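Local coordinates for protein heme oxygenase (mycobilin-producing) (Mycobacterium tuberculosis, PDB 6DS8) that degrades heme oxidatively to mycobilin with release of its iron, working as a homodimer of the antibiotic biosynthesis monooxygenase family, at residues A[3-8]-A[49-54]; A[33-38]-A[54-59]. The protein carries 1 engineered substitution. All coordinates share one frame; numbering follows the deposited sequence.

Interaction 1 (A[3-8]-A[49-54]); sequences VKINAI and RYFVVT. With MNH (manganese protoporphyrin IX), chain D.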
# COMPACT_ATOMS: atom_id res chain seq x y z
N VAL A 3 0.55 -8.70 -0.81
CA VAL A 3 0.20 -7.60 0.07
C VAL A 3 -1.25 -7.76 0.46
O VAL A 3 -2.10 -8.08 -0.39
CB VAL A 3 0.45 -6.25 -0.62
CG1 VAL A 3 -0.36 -5.17 0.05
CG2 VAL A 3 1.95 -5.96 -0.66
N LYS A 4 -1.52 -7.64 1.77
CA LYS A 4 -2.86 -7.61 2.35
C LYS A 4 -3.03 -6.28 3.08
O LYS A 4 -2.42 -6.05 4.14
CB LYS A 4 -3.10 -8.79 3.32
CG LYS A 4 -2.56 -10.17 2.91
CD LYS A 4 -3.58 -10.93 2.09
CE LYS A 4 -3.00 -12.20 1.44
NZ LYS A 4 -3.85 -12.63 0.29
N ILE A 5 -3.84 -5.39 2.53
CA ILE A 5 -4.18 -4.12 3.16
C ILE A 5 -5.52 -4.28 3.86
O ILE A 5 -6.52 -4.59 3.21
CB ILE A 5 -4.26 -2.98 2.12
CG1 ILE A 5 -2.99 -2.95 1.26
CG2 ILE A 5 -4.54 -1.65 2.81
CD1 ILE A 5 -3.01 -1.87 0.19
N ASN A 6 -5.57 -4.06 5.17
CA ASN A 6 -6.87 -3.92 5.80
C ASN A 6 -7.27 -2.44 5.81
O ASN A 6 -6.61 -1.60 6.45
CB ASN A 6 -6.89 -4.51 7.22
CG ASN A 6 -8.29 -5.05 7.59
OD1 ASN A 6 -8.99 -5.59 6.71
ND2 ASN A 6 -8.73 -4.87 8.86
N ALA A 7 -8.34 -2.12 5.09
CA ALA A 7 -8.87 -0.75 4.96
C ALA A 7 -9.93 -0.52 6.03
O ALA A 7 -11.04 -1.02 5.90
CB ALA A 7 -9.37 -0.49 3.56
N ILE A 8 -9.56 0.22 7.07
CA ILE A 8 -10.44 0.39 8.24
C ILE A 8 -11.06 1.78 8.31
O ILE A 8 -10.39 2.77 8.19
CB ILE A 8 -9.75 -0.05 9.54
CG1 ILE A 8 -8.58 0.86 9.90
CG2 ILE A 8 -9.30 -1.48 9.41
CD1 ILE A 8 -7.79 0.38 11.08
N ARG A 49 -10.15 6.01 4.79
CA ARG A 49 -9.81 4.90 5.67
C ARG A 49 -8.33 4.91 6.02
O ARG A 49 -7.50 5.47 5.28
CB ARG A 49 -10.18 3.55 5.05
CG ARG A 49 -11.67 3.32 4.97
CD ARG A 49 -11.98 2.19 4.04
NE ARG A 49 -11.57 2.51 2.69
CZ ARG A 49 -11.61 1.66 1.68
NH1 ARG A 49 -12.07 0.41 1.87
NH2 ARG A 49 -11.17 2.06 0.48
N TYR A 50 -8.02 4.32 7.18
CA TYR A 50 -6.66 3.90 7.46
C TYR A 50 -6.36 2.64 6.65
O TYR A 50 -7.19 1.74 6.56
CB TYR A 50 -6.49 3.63 8.96
CG TYR A 50 -6.25 4.88 9.76
CD1 TYR A 50 -7.29 5.77 10.01
CD2 TYR A 50 -4.98 5.20 10.26
CE1 TYR A 50 -7.09 6.94 10.73
CE2 TYR A 50 -4.77 6.35 10.99
CZ TYR A 50 -5.85 7.22 11.22
OH TYR A 50 -5.69 8.37 11.94
N PHE A 51 -5.18 2.60 6.05
CA PHE A 51 -4.71 1.42 5.34
C PHE A 51 -3.66 0.73 6.22
O PHE A 51 -2.61 1.33 6.50
CB PHE A 51 -4.09 1.81 3.99
CG PHE A 51 -5.07 1.95 2.83
CD1 PHE A 51 -6.41 2.26 3.05
CD2 PHE A 51 -4.63 1.80 1.50
CE1 PHE A 51 -7.30 2.40 1.96
CE2 PHE A 51 -5.51 1.94 0.42
CZ PHE A 51 -6.85 2.25 0.66
N VAL A 52 -3.95 -0.48 6.67
CA VAL A 52 -2.95 -1.31 7.36
C VAL A 52 -2.32 -2.22 6.30
O VAL A 52 -2.93 -3.21 5.85
CB VAL A 52 -3.56 -2.11 8.51
CG1 VAL A 52 -2.48 -2.91 9.24
CG2 VAL A 52 -4.33 -1.18 9.46
N VAL A 53 -1.12 -1.85 5.84
CA VAL A 53 -0.47 -2.48 4.70
C VAL A 53 0.55 -3.49 5.19
O VAL A 53 1.55 -3.12 5.82
CB VAL A 53 0.21 -1.42 3.83
CG1 VAL A 53 0.67 -2.05 2.52
CG2 VAL A 53 -0.76 -0.29 3.59
N THR A 54 0.30 -4.78 4.88
CA THR A 54 1.19 -5.87 5.28
C THR A 54 1.71 -6.59 4.04
O THR A 54 0.99 -6.76 3.04
CB THR A 54 0.49 -6.87 6.22
OG1 THR A 54 -0.43 -7.72 5.50
CG2 THR A 54 -0.25 -6.10 7.33
MN MNH D . -6.29 -5.67 12.35
CHA MNH D . -8.69 -4.79 14.32
CHB MNH D . -8.48 -7.54 10.63
CHC MNH D . -3.92 -6.87 10.38
CHD MNH D . -4.15 -4.72 14.41
NA MNH D . -8.33 -6.19 12.51
C1A MNH D . -9.26 -5.53 13.29
C2A MNH D . -10.62 -5.87 12.89
C3A MNH D . -10.59 -6.80 11.92
C4A MNH D . -9.15 -6.91 11.65
CMA MNH D . -11.69 -7.51 11.14
CAA MNH D . -11.82 -5.29 13.63
CBA MNH D . -12.33 -4.01 12.95
CGA MNH D . -13.75 -3.50 13.26
O1A MNH D . -14.33 -3.77 14.34
O2A MNH D . -14.27 -2.83 12.32
NB MNH D . -6.25 -7.09 10.67
C1B MNH D . -7.26 -7.79 10.04
C2B MNH D . -6.90 -8.46 8.81
C3B MNH D . -5.58 -7.97 8.71
C4B MNH D . -5.13 -7.28 9.87
CMB MNH D . -7.94 -9.19 7.95
CAB MNH D . -4.56 -8.22 7.63
CBB MNH D . -3.68 -7.38 6.72
NC MNH D . -4.17 -5.92 12.47
C1C MNH D . -3.29 -6.29 11.46
C2C MNH D . -1.92 -6.09 11.86
C3C MNH D . -1.98 -5.48 13.05
C4C MNH D . -3.38 -5.34 13.43
CMC MNH D . -0.71 -6.36 10.94
CAC MNH D . -0.82 -4.94 13.86
CBC MNH D . 0.09 -5.74 14.75
ND MNH D . -6.37 -4.80 14.24
C1D MNH D . -5.33 -4.27 14.96
C2D MNH D . -5.77 -3.45 16.09
C3D MNH D . -7.12 -3.60 16.06
C4D MNH D . -7.50 -4.38 14.91
CMD MNH D . -4.91 -2.68 17.06
CAD MNH D . -8.13 -2.84 16.90
CBD MNH D . -8.70 -1.67 16.10
CGD MNH D . -9.77 -0.80 16.75
O1D MNH D . -9.84 -0.64 17.97
O2D MNH D . -10.61 -0.25 15.98

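Interaction 2 (A[33-38]-A[54-59]); sequences PGFLGF and THWESD. With MNH (manganese protoporphyrin IX), chain D.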
# COMPACT_ATOMS: atom_id res chain seq x y z
N PRO A 33 7.03 -16.05 10.54
CA PRO A 33 7.67 -16.56 9.32
C PRO A 33 7.03 -15.99 8.06
O PRO A 33 5.81 -15.98 7.92
CB PRO A 33 7.46 -18.07 9.41
CG PRO A 33 6.98 -18.33 10.82
CD PRO A 33 6.26 -17.10 11.23
N GLY A 34 7.87 -15.54 7.13
CA GLY A 34 7.40 -15.03 5.86
C GLY A 34 6.84 -13.62 5.92
O GLY A 34 6.51 -13.05 4.87
N PHE A 35 6.77 -13.03 7.10
CA PHE A 35 6.29 -11.66 7.23
C PHE A 35 7.38 -10.72 6.77
O PHE A 35 8.53 -10.81 7.24
CB PHE A 35 5.91 -11.37 8.68
CG PHE A 35 5.66 -9.92 8.96
CD1 PHE A 35 4.47 -9.31 8.56
CD2 PHE A 35 6.59 -9.17 9.68
CE1 PHE A 35 4.23 -7.98 8.85
CE2 PHE A 35 6.36 -7.82 9.99
CZ PHE A 35 5.17 -7.23 9.57
N LEU A 36 7.04 -9.81 5.87
CA LEU A 36 8.03 -8.90 5.32
C LEU A 36 7.87 -7.47 5.81
O LEU A 36 8.63 -6.61 5.37
CB LEU A 36 7.99 -8.92 3.79
CG LEU A 36 8.37 -10.27 3.16
CD1 LEU A 36 8.21 -10.20 1.67
CD2 LEU A 36 9.78 -10.71 3.58
N GLY A 37 6.94 -7.19 6.72
CA GLY A 37 6.78 -5.84 7.24
C GLY A 37 5.36 -5.33 7.09
O GLY A 37 4.52 -5.89 6.38
N PHE A 38 5.09 -4.23 7.79
CA PHE A 38 3.78 -3.60 7.67
C PHE A 38 3.86 -2.14 8.07
O PHE A 38 4.73 -1.75 8.85
CB PHE A 38 2.72 -4.35 8.49
CG PHE A 38 2.43 -3.78 9.85
CD1 PHE A 38 3.14 -4.21 10.96
CD2 PHE A 38 1.37 -2.90 10.05
CE1 PHE A 38 2.83 -3.73 12.22
CE2 PHE A 38 1.06 -2.41 11.32
CZ PHE A 38 1.79 -2.83 12.40
N THR A 54 0.30 -4.78 4.88
CA THR A 54 1.19 -5.87 5.28
C THR A 54 1.71 -6.59 4.04
O THR A 54 0.99 -6.76 3.04
CB THR A 54 0.49 -6.87 6.22
OG1 THR A 54 -0.43 -7.72 5.50
CG2 THR A 54 -0.25 -6.10 7.33
N HIS A 55 3.00 -6.98 4.10
CA HIS A 55 3.72 -7.64 3.02
C HIS A 55 4.12 -9.03 3.50
O HIS A 55 4.57 -9.19 4.64
CB HIS A 55 4.99 -6.89 2.60
CG HIS A 55 4.76 -5.45 2.25
ND1 HIS A 55 4.38 -4.51 3.18
CD2 HIS A 55 4.86 -4.80 1.06
CE1 HIS A 55 4.26 -3.33 2.59
NE2 HIS A 55 4.54 -3.48 1.30
N TRP A 56 3.93 -10.03 2.65
CA TRP A 56 4.27 -11.40 3.05
C TRP A 56 4.94 -12.11 1.89
O TRP A 56 4.69 -11.81 0.71
CB TRP A 56 3.04 -12.22 3.50
CG TRP A 56 2.27 -11.54 4.54
CD1 TRP A 56 1.44 -10.45 4.36
CD2 TRP A 56 2.22 -11.86 5.94
NE1 TRP A 56 0.89 -10.08 5.56
CE2 TRP A 56 1.34 -10.92 6.55
CE3 TRP A 56 2.82 -12.84 6.74
CZ2 TRP A 56 1.04 -10.93 7.92
CZ3 TRP A 56 2.52 -12.86 8.11
CH2 TRP A 56 1.65 -11.90 8.68
N GLU A 57 5.82 -13.05 2.25
CA GLU A 57 6.47 -13.88 1.25
C GLU A 57 5.44 -14.66 0.46
O GLU A 57 5.60 -14.87 -0.76
CB GLU A 57 7.51 -14.79 1.92
CG GLU A 57 8.41 -15.51 0.92
CD GLU A 57 9.11 -14.56 -0.09
OE1 GLU A 57 9.85 -13.64 0.33
OE2 GLU A 57 8.89 -14.76 -1.32
N SER A 58 4.35 -15.07 1.11
CA SER A 58 3.35 -15.89 0.46
C SER A 58 2.01 -15.70 1.17
O SER A 58 1.96 -15.34 2.34
CB SER A 58 3.75 -17.37 0.48
OG SER A 58 3.63 -17.89 1.80
N ASP A 59 0.94 -16.03 0.45
CA ASP A 59 -0.38 -16.03 1.07
C ASP A 59 -0.44 -17.03 2.23
O ASP A 59 -1.07 -16.75 3.26
CB ASP A 59 -1.43 -16.34 -0.01
CG ASP A 59 -2.84 -16.30 0.51
OD1 ASP A 59 -3.24 -15.32 1.17
OD2 ASP A 59 -3.57 -17.28 0.28
MN MNH D . -6.29 -5.67 12.35
CHA MNH D . -8.69 -4.79 14.32
CHB MNH D . -8.48 -7.54 10.63
CHC MNH D . -3.92 -6.87 10.38
CHD MNH D . -4.15 -4.72 14.41
NA MNH D . -8.33 -6.19 12.51
C1A MNH D . -9.26 -5.53 13.29
C2A MNH D . -10.62 -5.87 12.89
C3A MNH D . -10.59 -6.80 11.92
C4A MNH D . -9.15 -6.91 11.65
CMA MNH D . -11.69 -7.51 11.14
CAA MNH D . -11.82 -5.29 13.63
CBA MNH D . -12.33 -4.01 12.95
CGA MNH D . -13.75 -3.50 13.26
O1A MNH D . -14.33 -3.77 14.34
O2A MNH D . -14.27 -2.83 12.32
NB MNH D . -6.25 -7.09 10.67
C1B MNH D . -7.26 -7.79 10.04
C2B MNH D . -6.90 -8.46 8.81
C3B MNH D . -5.58 -7.97 8.71
C4B MNH D . -5.13 -7.28 9.87
CMB MNH D . -7.94 -9.19 7.95
CAB MNH D . -4.56 -8.22 7.63
CBB MNH D . -3.68 -7.38 6.72
NC MNH D . -4.17 -5.92 12.47
C1C MNH D . -3.29 -6.29 11.46
C2C MNH D . -1.92 -6.09 11.86
C3C MNH D . -1.98 -5.48 13.05
C4C MNH D . -3.38 -5.34 13.43
CMC MNH D . -0.71 -6.36 10.94
CAC MNH D . -0.82 -4.94 13.86
CBC MNH D . 0.09 -5.74 14.75
ND MNH D . -6.37 -4.80 14.24
C1D MNH D . -5.33 -4.27 14.96
C2D MNH D . -5.77 -3.45 16.09
C3D MNH D . -7.12 -3.60 16.06
C4D MNH D . -7.50 -4.38 14.91
CMD MNH D . -4.91 -2.68 17.06
CAD MNH D . -8.13 -2.84 16.90
CBD MNH D . -8.70 -1.67 16.10
CGD MNH D . -9.77 -0.80 16.75
O1D MNH D . -9.84 -0.64 17.97
O2D MNH D . -10.61 -0.25 15.98

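Interaction 1 (A[3-8]-A[49-54])
Lys4, Asn6 and Ile8 exchange paired backbone hydrogen bonds with Thr54, Val52 and Tyr50, joining two antiparallel strands whose axes approach to 4.5 Å at 162°. Between these pairs lie the non-hydrogen-bonded ones, Ile5 with Val53 and Ala7 with Phe51. Lys4 O is gripped twice: Thr54 N approaches from above the carbonyl plane, while Thr54 OG1, which also accepts from Trp56 NE1, takes a lone pair in that plane, at 2.9 Å from Lys4 O. A chi1 of 76° sets this hydroxyl between its own backbone N and carbonyl carbon and leaves Thr54 CG2 turned to the manganese porphyrin, 3.6 Å from MNH CMC. Beta-branched Val52 suits the same face, its CG1 lying 4.1 Å from porphyrin atom C1C and its CG2 near Ile8 CD1. On the reverse face, Ile5 CG2 packs obliquely against Phe51, 3.6 Å from ring atom CG, and Ile5 CG1 runs alongside Val53. Small Ala7 leaves room for Arg49, whose guanidinium lies with one face over Ala7 CB (NH1 to CB 3.3 Å), its NE paired with Glu47. The Ile5–Phe51 face meets the second subunit, where Phe91 of that chain reaches the Phe51 ring. These are the two inner strands of a ferredoxin-like sheet, flanked by strands 35-45 and 85-98, with helix 15-23 packed on Ile8, Tyr50 and Val52.

Interaction 2 (A[33-38]-A[54-59])
Gly34, just before a beta hairpin of the ferredoxin-like fold (strand 35-45 against strand 50-56), accepts a bond from Glu57 N at its O (2.7 Å, N-H...O angle 168°). Its positive phi is one that glycine tolerates easily. Phe35 follows, buried, with CG anti to its backbone N (chi1 169°), which carries the ring across Trp56: the edge of Phe35 meets the face of the indole's six-membered ring in a T-shaped stack, centroids 5.2 Å apart and planes at 69°. Leu36 N donates to His55 O, while its solvent-exposed side chain lies along the backbone of Trp56 and Glu57. Gly37 has a positive phi, a conformation that suits a residue without a side chain. Gly37 O accepts from His55 N and, weakly, from His55 ND1 at 3.5 Å. Phe38 lays CB against Thr54 CG2 (3.6 Å), and porphyrin methyl CMC stands over the centre of one face of its ring, making it an apolar wall of the heme pocket. The Trp56 indole also contacts Trp65, the predicted transition-state stabiliser, and is held by NE1 donating in its ring plane to Thr54 OG1, 2.7 Å away.

Strand 50-56 serves both contacts, pairing along one edge with strand 2-9 in interaction 1 and along the other with strand 35-45 in interaction 2; Thr54 belongs to both. Interaction 1 is buried close to the centre of the chain and regular, with largely apolar packing on both faces. Interaction 2 is only partly buried, farther out, and relies on glycines and aromatic rings, with Leu36 and Glu57 at its exposed margin. Both border the manganese porphyrin and the second subunit; at Gly37 and Phe38 the sheet continues into that chain. A salt bridge joins them directly, Lys4 NZ to Asp59 OD1 at 2.9 Å, though Lys4 also pairs with Glu90, and Val52 CG1 touches the Phe38 ring beside the porphyrin.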